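Local structure of nickel ABC transporter (Nickel-binding protein) (Bacillus halodurans, 3T66) at residues 44-49 against 136-141; 77-82 against 157-162. The protein probably serves as the solute-binding protein of a nickel ABC transporter, in a family generally associated with peptide transport. One frame throughout, in Å; residues are numbered along the deposited sequence.

Contact 1: residues 44-49 against 136-141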
loop_
_atom_site.group_PDB
_atom_site.type_symbol
_atom_site.label_atom_id
_atom_site.label_comp_id
_atom_site.label_asym_id
_atom_site.label_seq_id
_atom_site.Cartn_x
_atom_site.Cartn_y
_atom_site.Cartn_z
ATOM N N THR A 44 -17.126 2.169 -0.867
ATOM C CA THR A 44 -16.799 1.880 -2.258
ATOM C C THR A 44 -17.599 0.677 -2.670
ATOM O O THR A 44 -18.182 0.036 -1.801
ATOM C CB THR A 44 -15.302 1.564 -2.379
ATOM O OG1 THR A 44 -14.977 0.629 -1.352
ATOM C CG2 THR A 44 -14.419 2.863 -2.224
ATOM N N LEU A 45 -17.631 0.345 -3.956
ATOM C CA LEU A 45 -18.342 -0.855 -4.389
ATOM C C LEU A 45 -17.706 -2.139 -3.864
ATOM O O LEU A 45 -18.341 -3.194 -3.678
ATOM C CB LEU A 45 -18.425 -0.922 -5.908
ATOM C CG LEU A 45 -19.071 0.244 -6.682
ATOM C CD1 LEU A 45 -19.029 0.077 -8.204
ATOM C CD2 LEU A 45 -20.483 0.432 -6.270
ATOM N N VAL A 46 -16.435 -2.044 -3.572
ATOM C CA VAL A 46 -15.678 -3.232 -3.350
ATOM C C VAL A 46 -14.602 -2.832 -2.394
ATOM O O VAL A 46 -14.265 -1.682 -2.378
ATOM C CB VAL A 46 -15.219 -3.695 -4.706
ATOM C CG1 VAL A 46 -13.812 -3.967 -4.735
ATOM C CG2 VAL A 46 -15.995 -4.904 -5.076
ATOM N N ARG A 47 -14.126 -3.746 -1.558
ATOM C CA ARG A 47 -13.164 -3.441 -0.477
ATOM C C ARG A 47 -12.134 -4.528 -0.391
ATOM O O ARG A 47 -12.291 -5.565 -0.972
ATOM C CB ARG A 47 -13.847 -3.318 0.912
ATOM C CG ARG A 47 -14.862 -4.458 1.278
ATOM C CD ARG A 47 -15.422 -4.346 2.688
ATOM N NE ARG A 47 -14.336 -4.377 3.675
ATOM C CZ ARG A 47 -14.028 -3.409 4.555
ATOM N NH1 ARG A 47 -14.728 -2.284 4.652
ATOM N NH2 ARG A 47 -13.009 -3.588 5.388
ATOM N N VAL A 48 -11.077 -4.269 0.358
ATOM C CA VAL A 48 -10.084 -5.263 0.769
ATOM C C VAL A 48 -10.459 -5.848 2.169
ATOM O O VAL A 48 -10.363 -5.177 3.198
ATOM C CB VAL A 48 -8.720 -4.572 0.857
ATOM C CG1 VAL A 48 -7.654 -5.494 1.359
ATOM C CG2 VAL A 48 -8.341 -3.971 -0.472
ATOM N N ASP A 49 -10.879 -7.103 2.197
ATOM C CA ASP A 49 -11.315 -7.767 3.403
ATOM C C ASP A 49 -10.152 -7.859 4.381
ATOM O O ASP A 49 -9.072 -8.244 4.003
ATOM C CB ASP A 49 -11.831 -9.130 2.961
ATOM C CG ASP A 49 -12.039 -10.112 4.102
ATOM O OD1 ASP A 49 -12.372 -9.709 5.258
ATOM O OD2 ASP A 49 -11.884 -11.332 3.804
ATOM N N GLU A 136 -9.840 -1.740 -9.167
ATOM C CA GLU A 136 -9.787 -0.292 -9.231
ATOM C C GLU A 136 -10.912 0.323 -8.466
ATOM O O GLU A 136 -10.786 1.475 -8.038
ATOM C CB GLU A 136 -9.875 0.250 -10.644
ATOM C CG GLU A 136 -8.657 -0.042 -11.528
ATOM C CD GLU A 136 -7.379 0.688 -11.136
ATOM O OE1 GLU A 136 -7.403 1.665 -10.312
ATOM O OE2 GLU A 136 -6.339 0.268 -11.693
ATOM N N LEU A 137 -12.007 -0.418 -8.266
ATOM C CA LEU A 137 -13.159 0.160 -7.582
ATOM C C LEU A 137 -12.974 0.247 -6.066
ATOM O O LEU A 137 -13.765 0.857 -5.352
ATOM C CB LEU A 137 -14.431 -0.561 -7.990
ATOM C CG LEU A 137 -14.679 -0.509 -9.498
ATOM C CD1 LEU A 137 -15.914 -1.299 -9.921
ATOM C CD2 LEU A 137 -14.779 0.936 -9.978
ATOM N N VAL A 138 -11.894 -0.336 -5.581
ATOM C CA VAL A 138 -11.549 -0.230 -4.182
ATOM C C VAL A 138 -11.080 1.196 -3.818
ATOM O O VAL A 138 -11.199 1.609 -2.679
ATOM C CB VAL A 138 -10.414 -1.213 -3.862
ATOM C CG1 VAL A 138 -9.966 -1.126 -2.385
ATOM C CG2 VAL A 138 -10.774 -2.619 -4.235
ATOM N N ASN A 139 -10.555 1.931 -4.796
ATOM C CA ASN A 139 -9.954 3.217 -4.566
ATOM C C ASN A 139 -10.951 4.091 -3.897
ATOM O O ASN A 139 -12.029 4.324 -4.435
ATOM C CB ASN A 139 -9.613 3.866 -5.886
ATOM C CG ASN A 139 -8.379 4.744 -5.818
ATOM O OD1 ASN A 139 -8.262 5.628 -4.977
ATOM N ND2 ASN A 139 -7.459 4.517 -6.747
ATOM N N PRO A 140 -10.596 4.599 -2.724
ATOM C CA PRO A 140 -11.438 5.480 -1.999
ATOM C C PRO A 140 -11.954 6.609 -2.837
ATOM O O PRO A 140 -12.989 7.175 -2.520
ATOM C CB PRO A 140 -10.518 5.966 -0.932
ATOM C CG PRO A 140 -9.845 4.716 -0.551
ATOM C CD PRO A 140 -9.495 4.118 -1.885
ATOM N N ASN A 141 -11.260 6.908 -3.924
ATOM C CA ASN A 141 -11.668 7.915 -4.916
ATOM C C ASN A 141 -12.959 7.707 -5.556
ATOM O O ASN A 141 -13.492 8.627 -6.149
ATOM C CB ASN A 141 -10.781 7.770 -6.117
ATOM C CG ASN A 141 -9.525 8.396 -5.904
ATOM O OD1 ASN A 141 -9.383 9.135 -4.907
ATOM N ND2 ASN A 141 -8.557 8.129 -6.779
#
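Val138 reaches strand 46-48 with both methyls of its fork: CG1 stands anti to the backbone N (chi1 178°), and CG2 is left beside that N. CG1 meets CG2 of Val48 at 3.8 Å, whereas CG2 turns to Val46 CG1. In both pairs the valine side chains cross at about a right angle, so that the fork of Val138 spans Val46 and Val48, the residues before and after Arg47 in the strand. Beneath the fork the backbones draw together, and Val138 CA comes to 3.6 Å from Val46 O in a CA-H...O contact that is nearly straight, with 162° at the hydrogen. No hydrogen bond crosses between the two segments; methyl contacts and this CA-H...O contact make the interface.

Residues 46-48 form one arm of a small antiparallel beta hairpin whose other arm is strand 55-57. The 136-141 segment, from the long connection between strands 121-126 and 162-168, packs against this hairpin, starting with a short turn closed by the backbone bond from Asn139 N to Glu136 O. On the far side of the strand from this segment, Arg47 makes cation-pi contacts with Trp58 and Tyr479.

Thr44 works at the other end of the interface. Its CG2, beside the backbone N, rests on the peptide oxygens of the turn, 3.5 Å from Val138 O and 3.6 Å from Asn139 O. The hydroxyl faces its own chain: OG1 donates to Val46 O at 2.6 Å, approaching from above the carbonyl plane, 39° out of it. Val46 O thus receives both this hydroxyl and the CA-H of Val138. Next along the chain, Leu45 and Leu137 run obliquely past one another, their CD1 methyls 3.8 Å apart.

Contact 2: residues 77-82 against 157-162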
loop_
_atom_site.group_PDB
_atom_site.type_symbol
_atom_site.label_atom_id
_atom_site.label_comp_id
_atom_site.label_asym_id
_atom_site.label_seq_id
_atom_site.Cartn_x
_atom_site.Cartn_y
_atom_site.Cartn_z
ATOM N N GLU A 77 -29.519 -4.638 -2.491
ATOM C CA GLU A 77 -30.805 -3.977 -2.583
ATOM C C GLU A 77 -31.163 -3.238 -1.309
ATOM O O GLU A 77 -32.156 -2.533 -1.240
ATOM C CB GLU A 77 -31.886 -4.940 -3.065
ATOM C CG GLU A 77 -31.670 -5.317 -4.535
ATOM C CD GLU A 77 -32.072 -6.763 -4.893
ATOM O OE1 GLU A 77 -33.020 -7.299 -4.254
ATOM O OE2 GLU A 77 -31.433 -7.357 -5.818
ATOM N N ASP A 78 -30.337 -3.329 -0.298
ATOM C CA ASP A 78 -30.724 -2.704 0.947
ATOM C C ASP A 78 -29.946 -1.450 1.329
ATOM O O ASP A 78 -29.937 -1.120 2.490
ATOM C CB ASP A 78 -30.609 -3.715 2.083
ATOM C CG ASP A 78 -29.242 -4.396 2.113
ATOM O OD1 ASP A 78 -28.607 -4.413 1.034
ATOM O OD2 ASP A 78 -28.790 -4.905 3.190
ATOM N N VAL A 79 -29.290 -0.743 0.423
ATOM C CA VAL A 79 -28.462 0.345 0.930
ATOM C C VAL A 79 -29.171 1.650 0.695
ATOM O O VAL A 79 -29.854 1.775 -0.315
ATOM C CB VAL A 79 -27.047 0.377 0.288
ATOM C CG1 VAL A 79 -26.398 1.733 0.454
ATOM C CG2 VAL A 79 -26.132 -0.678 0.874
ATOM N N THR A 80 -29.036 2.595 1.628
ATOM C CA THR A 80 -29.523 3.942 1.461
ATOM C C THR A 80 -28.442 4.942 1.819
ATOM O O THR A 80 -27.654 4.714 2.763
ATOM C CB THR A 80 -30.717 4.277 2.414
ATOM O OG1 THR A 80 -30.281 4.243 3.793
ATOM C CG2 THR A 80 -31.960 3.351 2.180
ATOM N N PHE A 81 -28.434 6.068 1.104
ATOM C CA PHE A 81 -27.603 7.218 1.477
ATOM C C PHE A 81 -28.058 7.837 2.795
ATOM O O PHE A 81 -29.176 7.675 3.223
ATOM C CB PHE A 81 -27.578 8.307 0.392
ATOM C CG PHE A 81 -27.052 7.833 -0.932
ATOM C CD1 PHE A 81 -25.699 7.913 -1.230
ATOM C CD2 PHE A 81 -27.916 7.298 -1.897
ATOM C CE1 PHE A 81 -25.210 7.445 -2.466
ATOM C CE2 PHE A 81 -27.432 6.827 -3.131
ATOM C CZ PHE A 81 -26.091 6.880 -3.398
ATOM N N GLN A 82 -27.141 8.540 3.437
ATOM C CA GLN A 82 -27.386 9.254 4.666
ATOM C C GLN A 82 -28.599 10.159 4.574
ATOM O O GLN A 82 -29.268 10.440 5.580
ATOM C CB GLN A 82 -26.152 10.074 5.016
ATOM C CG GLN A 82 -25.058 9.274 5.715
ATOM C CD GLN A 82 -23.719 9.452 5.077
ATOM O OE1 GLN A 82 -23.572 10.261 4.182
ATOM N NE2 GLN A 82 -22.736 8.662 5.506
ATOM N N VAL A 157 -22.645 13.357 0.578
ATOM C CA VAL A 157 -23.651 12.480 1.157
ATOM C C VAL A 157 -23.488 11.092 0.635
ATOM O O VAL A 157 -23.815 10.817 -0.517
ATOM C CB VAL A 157 -25.083 13.041 1.017
ATOM C CG1 VAL A 157 -26.125 11.920 1.020
ATOM C CG2 VAL A 157 -25.322 13.949 2.190
ATOM N N GLY A 158 -22.947 10.235 1.489
ATOM C CA GLY A 158 -22.595 8.886 1.097
ATOM C C GLY A 158 -23.323 7.859 1.908
ATOM O O GLY A 158 -24.319 8.163 2.563
ATOM N N THR A 159 -22.803 6.644 1.893
ATOM C CA THR A 159 -23.475 5.549 2.538
ATOM C C THR A 159 -22.817 5.136 3.852
ATOM O O THR A 159 -23.222 4.159 4.485
ATOM C CB THR A 159 -23.586 4.367 1.600
ATOM O OG1 THR A 159 -22.281 3.854 1.387
ATOM C CG2 THR A 159 -24.139 4.809 0.273
ATOM N N GLY A 160 -21.820 5.888 4.290
ATOM C CA GLY A 160 -21.149 5.540 5.550
ATOM C C GLY A 160 -22.045 5.557 6.783
ATOM O O GLY A 160 -23.105 6.201 6.822
ATOM N N PRO A 161 -21.610 4.855 7.812
ATOM C CA PRO A 161 -22.140 4.927 9.149
ATOM C C PRO A 161 -22.017 6.329 9.801
ATOM O O PRO A 161 -22.536 6.529 10.905
ATOM C CB PRO A 161 -21.196 3.991 9.901
ATOM C CG PRO A 161 -19.889 4.235 9.243
ATOM C CD PRO A 161 -20.331 4.140 7.794
ATOM N N PHE A 162 -21.322 7.285 9.199
ATOM C CA PHE A 162 -21.324 8.627 9.833
ATOM C C PHE A 162 -21.672 9.678 8.858
ATOM O O PHE A 162 -21.062 9.788 7.808
ATOM C CB PHE A 162 -20.023 8.976 10.597
ATOM C CG PHE A 162 -19.833 8.127 11.757
ATOM C CD1 PHE A 162 -20.562 8.340 12.890
ATOM C CD2 PHE A 162 -19.051 7.018 11.681
ATOM C CE1 PHE A 162 -20.471 7.484 13.960
ATOM C CE2 PHE A 162 -18.938 6.137 12.744
ATOM C CZ PHE A 162 -19.650 6.363 13.884
#
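Both segments are irregular, and they approach most closely where the CA atoms of Phe81 and Thr159 lie 4.6 Å apart. A backbone bond from Gln82 N to Gly158 O seems to join them, although Gly158 O lies too near the Gln82 side chain in the model, so that the details there are less certain. The amide of Gln82 adds two links. Its chain bends at chi2 (130°), which lays the amide along residues 158-160: OE1 accepts Gly158 N at 2.8 Å, with the donor 38° out of the carbonyl plane, and NE2 donates to Gly160 O at 2.8 Å. NE2 also bonds to Ile41 O, so both ends of this amide are held by main chain.

Phe81 lies next to it, its CB 3.9 Å from Val157 CG1 and its ring meeting Gly158 CA at the edge. Thr159 CG2 fits between Phe81 CD1 and Val79 CG1, 3.8 Å from each, while its OG1 bonds to Glu43. The Gln82 amide thus joins the loop before helix 89-100 to the loop leading into strand 162-168 of the solute-binding fold; the Phe162 side chain is about 9 Å from that of Asp179, a calcium-binding residue.

Along the chain the four segments alternate, 44-49, 77-82, 136-141 and then 157-162, so the two contacts cross. Their centres lie 15 Å apart and their nearest atoms about 6 Å, without touching. Contact 1 is the more central, 13 Å from the centre of the chain against 26 Å for contact 2, on the same side of it. Both second segments belong to the connection between strands 121-126 and 162-168. This connection leaves the four-stranded antiparallel sheet 60-64, 70-75, 121-126, 112-118, packs against the hairpin of strand 46-48, and next meets the loop before helix 89-100 on its way to strand 162-168, tying these parts together.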